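PDB 4I1A: response regulator aspartate phosphatase I from Bacillus subtilis subsp. subtilis, which dephosphorylates the sporulation phosphotransferase Spo0F and activates excision and transfer of the mobile element ICEBs1 by inactivating its repressor ImmR. Local coordinates for residues L262-A274 and Y301-F313. Sequence-based numbering, arbitrary orientation.
Sequences LTKTLFTLTYVEA and YSAKFKILEGLFF
Edge-to-face aromatic packing centres on F267, which enters a hole formed by Y301, K304, F305 and L308. Its edge is turned to the face of F305 (centroids 5.3 Å apart, planes at 78°), while Y301 points its own edge at the F267 face in an offset edge-to-face pair. With CG anti to the backbone N (chi1 174°), the F267 ring extends across the groove until CE1 lies 3.4 Å from K304 O, near the ring plane. Cut back to an alanine, F267 would probably leave the F305 face and Y301 edge without their aromatic partner and a gap beside L308 CD1. F305 answers as a reciprocal knob, set among T263, L266, F267 and T270. The segment axes run nearly parallel, 13° apart at 10.9 Å, with helix 279-295 between them in sequence, consistent with the packing of every second helix in a TPR-type superhelix. Two CH-pi contacts lie farther along: L308 CD2 sits over one Y271 face, 3.7 Å from the ring centroid, and A274 CB lies 3.6 Å from the centroid of F312. T270 OG1 turns back to L266 O of its own helix (2.6 Å), leaving CG2 against L308 CD1; K304 NZ forms salt bridges with E300 and D336.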
ATOM      1  N   LEU A 262      11.618  -0.690  -4.406  1.00 69.54           N
ATOM      2  CA  LEU A 262      12.380   0.316  -5.130  1.00 63.95           C
ATOM      3  C   LEU A 262      11.540   0.903  -6.259  1.00 57.61           C
ATOM      4  O   LEU A 262      11.502   2.113  -6.454  1.00 53.32           O
ATOM      5  CB  LEU A 262      13.651  -0.312  -5.691  1.00 61.56           C
ATOM      6  CG  LEU A 262      14.596   0.574  -6.492  1.00 63.43           C
ATOM      7  CD1 LEU A 262      14.839   1.864  -5.751  1.00 59.91           C
ATOM      8  CD2 LEU A 262      15.922  -0.155  -6.718  1.00 70.73           C
ATOM      9  N   THR A 263      10.841   0.041  -6.987  1.00 57.32           N
ATOM     10  CA  THR A 263      10.083   0.487  -8.150  1.00 58.71           C
ATOM     11  C   THR A 263       8.927   1.417  -7.762  1.00 57.50           C
ATOM     12  O   THR A 263       8.710   2.463  -8.382  1.00 61.12           O
ATOM     13  CB  THR A 263       9.550  -0.715  -8.962  1.00 57.12           C
ATOM     14  OG1 THR A 263      10.652  -1.557  -9.348  1.00 63.72           O
ATOM     15  CG2 THR A 263       8.838  -0.224 -10.201  1.00 52.25           C
ATOM     16  N   LYS A 264       8.196   1.022  -6.726  1.00 52.15           N
ATOM     17  CA  LYS A 264       7.031   1.754  -6.252  1.00 52.85           C
ATOM     18  C   LYS A 264       7.429   3.128  -5.693  1.00 54.72           C
ATOM     19  O   LYS A 264       6.739   4.126  -5.892  1.00 55.98           O
ATOM     20  CB  LYS A 264       6.322   0.908  -5.190  1.00 55.33           C
ATOM     21  CG  LYS A 264       5.376   1.668  -4.291  1.00 59.88           C
ATOM     22  CD  LYS A 264       4.526   0.729  -3.452  1.00 61.87           C
ATOM     23  CE  LYS A 264       3.364   1.491  -2.805  1.00 71.17           C
ATOM     24  NZ  LYS A 264       2.595   0.691  -1.803  1.00 78.86           N
ATOM     25  N   THR A 265       8.555   3.160  -4.993  1.00 48.75           N
ATOM     26  CA  THR A 265       9.126   4.393  -4.473  1.00 54.27           C
ATOM     27  C   THR A 265       9.544   5.349  -5.605  1.00 59.48           C
ATOM     28  O   THR A 265       9.327   6.556  -5.513  1.00 56.82           O
ATOM     29  CB  THR A 265      10.355   4.060  -3.592  1.00 52.55           C
ATOM     30  OG1 THR A 265       9.958   3.154  -2.562  1.00 55.03           O
ATOM     31  CG2 THR A 265      10.981   5.308  -2.967  1.00 45.49           C
ATOM     32  N   LEU A 266      10.159   4.820  -6.661  1.00 52.19           N
ATOM     33  CA  LEU A 266      10.554   5.665  -7.792  1.00 53.10           C
ATOM     34  C   LEU A 266       9.320   6.146  -8.532  1.00 44.99           C
ATOM     35  O   LEU A 266       9.270   7.268  -9.044  1.00 47.18           O
ATOM     36  CB  LEU A 266      11.494   4.923  -8.755  1.00 51.96           C
ATOM     37  CG  LEU A 266      12.942   4.806  -8.276  1.00 55.86           C
ATOM     38  CD1 LEU A 266      13.643   3.641  -8.969  1.00 58.35           C
ATOM     39  CD2 LEU A 266      13.698   6.134  -8.496  1.00 50.71           C
ATOM     40  N   PHE A 267       8.313   5.294  -8.580  1.00 45.91           N
ATOM     41  CA  PHE A 267       7.087   5.666  -9.249  1.00 46.88           C
ATOM     42  C   PHE A 267       6.441   6.847  -8.533  1.00 50.62           C
ATOM     43  O   PHE A 267       6.128   7.875  -9.155  1.00 53.00           O
ATOM     44  CB  PHE A 267       6.124   4.478  -9.336  1.00 43.52           C
ATOM     45  CG  PHE A 267       4.779   4.849  -9.885  1.00 49.16           C
ATOM     46  CD1 PHE A 267       4.564   4.865 -11.257  1.00 40.81           C
ATOM     47  CD2 PHE A 267       3.740   5.233  -9.035  1.00 48.75           C
ATOM     48  CE1 PHE A 267       3.333   5.232 -11.778  1.00 42.13           C
ATOM     49  CE2 PHE A 267       2.505   5.608  -9.550  1.00 48.95           C
ATOM     50  CZ  PHE A 267       2.300   5.604 -10.924  1.00 53.98           C
ATOM     51  N   THR A 268       6.254   6.690  -7.226  1.00 50.82           N
ATOM     52  CA  THR A 268       5.630   7.712  -6.385  1.00 53.47           C
ATOM     53  C   THR A 268       6.433   9.011  -6.424  1.00 51.98           C
ATOM     54  O   THR A 268       5.870  10.104  -6.506  1.00 54.68           O
ATOM     55  CB  THR A 268       5.485   7.210  -4.924  1.00 52.07           C
ATOM     56  OG1 THR A 268       4.931   5.888  -4.940  1.00 51.18           O
ATOM     57  CG2 THR A 268       4.573   8.137  -4.085  1.00 40.03           C
ATOM     58  N   LEU A 269       7.754   8.880  -6.386  1.00 54.56           N
ATOM     59  CA  LEU A 269       8.645  10.027  -6.483  1.00 55.55           C
ATOM     60  C   LEU A 269       8.443  10.752  -7.815  1.00 55.14           C
ATOM     61  O   LEU A 269       8.309  11.977  -7.850  1.00 62.07           O
ATOM     62  CB  LEU A 269      10.098   9.568  -6.329  1.00 59.68           C
ATOM     63  CG  LEU A 269      11.200  10.610  -6.121  1.00 60.57           C
ATOM     64  CD1 LEU A 269      10.804  11.655  -5.091  1.00 55.93           C
ATOM     65  CD2 LEU A 269      12.481   9.916  -5.692  1.00 62.63           C
ATOM     66  N   THR A 270       8.403   9.989  -8.905  1.00 48.13           N
ATOM     67  CA  THR A 270       8.211  10.557 -10.232  1.00 45.34           C
ATOM     68  C   THR A 270       6.912  11.341 -10.281  1.00 47.28           C
ATOM     69  O   THR A 270       6.860  12.485 -10.756  1.00 47.18           O
ATOM     70  CB  THR A 270       8.130   9.457 -11.321  1.00 47.63           C
ATOM     71  OG1 THR A 270       9.317   8.655 -11.298  1.00 47.29           O
ATOM     72  CG2 THR A 270       7.955  10.077 -12.703  1.00 44.23           C
ATOM     73  N   TYR A 271       5.853  10.708  -9.798  1.00 45.80           N
ATOM     74  CA  TYR A 271       4.534  11.317  -9.849  1.00 52.23           C
ATOM     75  C   TYR A 271       4.478  12.602  -9.013  1.00 50.73           C
ATOM     76  O   TYR A 271       3.983  13.633  -9.481  1.00 50.73           O
ATOM     77  CB  TYR A 271       3.477  10.314  -9.390  1.00 49.01           C
ATOM     78  CG  TYR A 271       2.093  10.632  -9.882  1.00 53.65           C
ATOM     79  CD1 TYR A 271       1.861  11.722 -10.721  1.00 52.89           C
ATOM     80  CD2 TYR A 271       1.013   9.847  -9.509  1.00 57.00           C
ATOM     81  CE1 TYR A 271       0.584  12.013 -11.169  1.00 55.81           C
ATOM     82  CE2 TYR A 271      -0.255  10.124  -9.949  1.00 63.11           C
ATOM     83  CZ  TYR A 271      -0.468  11.206 -10.777  1.00 63.27           C
ATOM     84  OH  TYR A 271      -1.744  11.468 -11.201  1.00 76.86           O
ATOM     85  N   VAL A 272       4.996  12.530  -7.787  1.00 49.31           N
ATOM     86  CA  VAL A 272       5.041  13.685  -6.895  1.00 58.05           C
ATOM     87  C   VAL A 272       5.723  14.897  -7.546  1.00 55.08           C
ATOM     88  O   VAL A 272       5.234  16.028  -7.453  1.00 61.22           O
ATOM     89  CB  VAL A 272       5.719  13.320  -5.549  1.00 55.78           C
ATOM     90  CG1 VAL A 272       6.244  14.554  -4.833  1.00 51.24           C
ATOM     91  CG2 VAL A 272       4.750  12.559  -4.673  1.00 54.07           C
ATOM     92  N   GLU A 273       6.838  14.656  -8.220  1.00 47.14           N
ATOM     93  CA  GLU A 273       7.590  15.738  -8.852  1.00 47.66           C
ATOM     94  C   GLU A 273       6.859  16.308 -10.063  1.00 49.26           C
ATOM     95  O   GLU A 273       6.909  17.512 -10.326  1.00 54.30           O
ATOM     96  CB  GLU A 273       8.990  15.257  -9.244  1.00 50.85           C
ATOM     97  CG  GLU A 273       9.908  14.980  -8.053  1.00 52.82           C
ATOM     98  CD  GLU A 273      10.214  16.238  -7.254  1.00 58.22           C
ATOM     99  OE1 GLU A 273      10.338  17.312  -7.873  1.00 63.65           O
ATOM    100  OE2 GLU A 273      10.329  16.166  -6.009  1.00 61.35           O
ATOM    101  N   ALA A 274       6.190  15.430 -10.804  1.00 46.77           N
ATOM    102  CA  ALA A 274       5.361  15.839 -11.930  1.00 49.02           C
ATOM    103  C   ALA A 274       4.203  16.735 -11.469  1.00 54.42           C
ATOM    104  O   ALA A 274       3.881  17.735 -12.117  1.00 58.76           O
ATOM    105  CB  ALA A 274       4.831  14.615 -12.655  1.00 50.85           C
ATOM    106  N   TYR A 301       3.996  -2.060 -12.725  1.00 52.55           N
ATOM    107  CA  TYR A 301       4.535  -0.709 -12.663  1.00 56.00           C
ATOM    108  C   TYR A 301       4.940  -0.218 -14.050  1.00 59.84           C
ATOM    109  O   TYR A 301       4.931   0.986 -14.334  1.00 57.36           O
ATOM    110  CB  TYR A 301       5.641  -0.581 -11.613  1.00 54.57           C
ATOM    111  CG  TYR A 301       5.029  -0.317 -10.261  1.00 59.59           C
ATOM    112  CD1 TYR A 301       4.663   0.970  -9.883  1.00 52.26           C
ATOM    113  CD2 TYR A 301       4.741  -1.361  -9.394  1.00 61.87           C
ATOM    114  CE1 TYR A 301       4.063   1.212  -8.667  1.00 51.40           C
ATOM    115  CE2 TYR A 301       4.140  -1.133  -8.181  1.00 58.62           C
ATOM    116  CZ  TYR A 301       3.806   0.152  -7.817  1.00 63.72           C
ATOM    117  OH  TYR A 301       3.212   0.365  -6.598  1.00 75.27           O
ATOM    118  N   SER A 302       5.245  -1.170 -14.923  1.00 56.55           N
ATOM    119  CA  SER A 302       5.495  -0.868 -16.326  1.00 55.79           C
ATOM    120  C   SER A 302       4.265  -0.192 -16.940  1.00 56.03           C
ATOM    121  O   SER A 302       4.378   0.829 -17.605  1.00 64.35           O
ATOM    122  CB  SER A 302       5.867  -2.145 -17.077  1.00 56.57           C
ATOM    123  OG  SER A 302       5.998  -1.899 -18.461  1.00 81.47           O
ATOM    124  N   ALA A 303       3.085  -0.745 -16.680  1.00 52.56           N
ATOM    125  CA  ALA A 303       1.838  -0.119 -17.110  1.00 52.35           C
ATOM    126  C   ALA A 303       1.611   1.215 -16.387  1.00 54.85           C
ATOM    127  O   ALA A 303       1.152   2.201 -16.983  1.00 53.75           O
ATOM    128  CB  ALA A 303       0.660  -1.064 -16.892  1.00 48.07           C
ATOM    129  N   LYS A 304       1.952   1.263 -15.108  1.00 43.23           N
ATOM    130  CA  LYS A 304       1.764   2.498 -14.368  1.00 45.25           C
ATOM    131  C   LYS A 304       2.687   3.625 -14.844  1.00 45.25           C
ATOM    132  O   LYS A 304       2.243   4.769 -14.983  1.00 45.46           O
ATOM    133  CB  LYS A 304       1.868   2.254 -12.855  1.00 48.10           C
ATOM    134  CG  LYS A 304       0.654   1.503 -12.292  1.00 48.57           C
ATOM    135  CD  LYS A 304       0.882   1.008 -10.866  1.00 58.30           C
ATOM    136  CE  LYS A 304      -0.431   0.464 -10.292  1.00 61.36           C
ATOM    137  NZ  LYS A 304      -0.250  -0.323  -9.044  1.00 55.60           N
ATOM    138  N   PHE A 305       3.962   3.315 -15.095  1.00 41.59           N
ATOM    139  CA  PHE A 305       4.861   4.310 -15.708  1.00 44.54           C
ATOM    140  C   PHE A 305       4.342   4.801 -17.064  1.00 41.13           C
ATOM    141  O   PHE A 305       4.447   5.986 -17.380  1.00 43.75           O
ATOM    142  CB  PHE A 305       6.301   3.799 -15.812  1.00 49.27           C
ATOM    143  CG  PHE A 305       7.068   3.916 -14.527  1.00 52.94           C
ATOM    144  CD1 PHE A 305       7.456   5.164 -14.046  1.00 47.38           C
ATOM    145  CD2 PHE A 305       7.368   2.788 -13.771  1.00 53.27           C
ATOM    146  CE1 PHE A 305       8.150   5.282 -12.840  1.00 48.58           C
ATOM    147  CE2 PHE A 305       8.066   2.900 -12.566  1.00 49.18           C
ATOM    148  CZ  PHE A 305       8.461   4.145 -12.107  1.00 46.05           C
ATOM    149  N   LYS A 306       3.714   3.907 -17.826  1.00 48.26           N
ATOM    150  CA  LYS A 306       3.092   4.300 -19.097  1.00 57.04           C
ATOM    151  C   LYS A 306       1.982   5.347 -18.943  1.00 56.31           C
ATOM    152  O   LYS A 306       1.760   6.160 -19.849  1.00 52.14           O
ATOM    153  CB  LYS A 306       2.591   3.085 -19.891  1.00 57.97           C
ATOM    154  CG  LYS A 306       3.691   2.100 -20.295  1.00 66.15           C
ATOM    155  CD  LYS A 306       4.964   2.816 -20.784  1.00 83.91           C
ATOM    156  CE  LYS A 306       6.234   1.956 -20.596  1.00 81.03           C
ATOM    157  NZ  LYS A 306       6.515   1.609 -19.153  1.00 57.64           N
ATOM    158  N   ILE A 307       1.291   5.334 -17.806  1.00 50.24           N
ATOM    159  CA  ILE A 307       0.282   6.356 -17.525  1.00 44.67           C
ATOM    160  C   ILE A 307       0.950   7.714 -17.297  1.00 42.39           C
ATOM    161  O   ILE A 307       0.534   8.726 -17.868  1.00 43.98           O
ATOM    162  CB  ILE A 307      -0.591   6.010 -16.290  1.00 49.66           C
ATOM    163  CG1 ILE A 307      -1.442   4.761 -16.559  1.00 48.24           C
ATOM    164  CG2 ILE A 307      -1.493   7.207 -15.911  1.00 37.31           C
ATOM    165  CD1 ILE A 307      -2.141   4.225 -15.289  1.00 47.42           C
ATOM    166  N   LEU A 308       2.000   7.729 -16.476  1.00 42.85           N
ATOM    167  CA  LEU A 308       2.773   8.945 -16.264  1.00 46.65           C
ATOM    168  C   LEU A 308       3.349   9.453 -17.594  1.00 56.75           C
ATOM    169  O   LEU A 308       3.302  10.650 -17.892  1.00 55.81           O
ATOM    170  CB  LEU A 308       3.904   8.683 -15.267  1.00 47.39           C
ATOM    171  CG  LEU A 308       3.508   8.335 -13.829  1.00 54.38           C
ATOM    172  CD1 LEU A 308       4.731   8.422 -12.943  1.00 49.82           C
ATOM    173  CD2 LEU A 308       2.348   9.220 -13.275  1.00 41.24           C
ATOM    174  N   GLU A 309       3.875   8.529 -18.397  1.00 52.66           N
ATOM    175  CA  GLU A 309       4.434   8.876 -19.690  1.00 50.42           C
ATOM    176  C   GLU A 309       3.424   9.559 -20.596  1.00 52.66           C
ATOM    177  O   GLU A 309       3.729  10.576 -21.236  1.00 48.81           O
ATOM    178  CB  GLU A 309       4.973   7.638 -20.399  1.00 55.26           C
ATOM    179  CG  GLU A 309       5.692   7.983 -21.701  1.00 53.20           C
ATOM    180  CD  GLU A 309       6.241   6.749 -22.394  1.00 63.95           C
ATOM    181  OE1 GLU A 309       6.098   5.641 -21.822  1.00 67.51           O
ATOM    182  OE2 GLU A 309       6.803   6.886 -23.509  1.00 71.30           O
ATOM    183  N   GLY A 310       2.218   9.002 -20.659  1.00 52.64           N
ATOM    184  CA  GLY A 310       1.194   9.563 -21.527  1.00 52.92           C
ATOM    185  C   GLY A 310       0.724  10.903 -20.990  1.00 48.23           C
ATOM    186  O   GLY A 310       0.399  11.805 -21.745  1.00 52.73           O
ATOM    187  N   LEU A 311       0.688  11.009 -19.667  1.00 47.61           N
ATOM    188  CA  LEU A 311       0.309  12.228 -18.969  1.00 51.69           C
ATOM    189  C   LEU A 311       1.380  13.312 -19.105  1.00 52.93           C
ATOM    190  O   LEU A 311       1.059  14.458 -19.388  1.00 49.85           O
ATOM    191  CB  LEU A 311       0.108  11.888 -17.484  1.00 56.90           C
ATOM    192  CG  LEU A 311      -1.169  12.194 -16.697  1.00 61.58           C
ATOM    193  CD1 LEU A 311      -2.417  12.179 -17.548  1.00 59.52           C
ATOM    194  CD2 LEU A 311      -1.280  11.190 -15.564  1.00 54.63           C
ATOM    195  N   PHE A 312       2.654  12.967 -18.896  1.00 56.73           N
ATOM    196  CA  PHE A 312       3.682  14.008 -18.725  1.00 54.65           C
ATOM    197  C   PHE A 312       4.866  13.994 -19.691  1.00 55.34           C
ATOM    198  O   PHE A 312       5.448  15.049 -19.964  1.00 54.81           O
ATOM    199  CB  PHE A 312       4.249  13.979 -17.286  1.00 59.01           C
ATOM    200  CG  PHE A 312       3.202  14.139 -16.204  1.00 62.27           C
ATOM    201  CD1 PHE A 312       2.494  15.326 -16.067  1.00 63.17           C
ATOM    202  CD2 PHE A 312       2.939  13.111 -15.317  1.00 48.44           C
ATOM    203  CE1 PHE A 312       1.530  15.471 -15.077  1.00 54.25           C
ATOM    204  CE2 PHE A 312       1.977  13.254 -14.331  1.00 54.36           C
ATOM    205  CZ  PHE A 312       1.276  14.443 -14.207  1.00 47.33           C
ATOM    206  N   PHE A 313       5.251  12.813 -20.172  1.00 53.08           N
ATOM    207  CA  PHE A 313       6.579  12.646 -20.772  1.00 60.91           C
ATOM    208  C   PHE A 313       6.599  12.252 -22.257  1.00 64.73           C
ATOM    209  O   PHE A 313       7.615  11.805 -22.785  1.00 73.89           O
ATOM    210  CB  PHE A 313       7.392  11.660 -19.926  1.00 57.77           C
ATOM    211  CG  PHE A 313       7.534  12.090 -18.488  1.00 54.42           C
ATOM    212  CD1 PHE A 313       8.030  13.351 -18.172  1.00 56.74           C
ATOM    213  CD2 PHE A 313       7.142  11.252 -17.459  1.00 50.64           C
ATOM    214  CE1 PHE A 313       8.158  13.752 -16.850  1.00 56.13           C
ATOM    215  CE2 PHE A 313       7.261  11.649 -16.123  1.00 48.02           C
ATOM    216  CZ  PHE A 313       7.769  12.892 -15.819  1.00 48.29           C
TER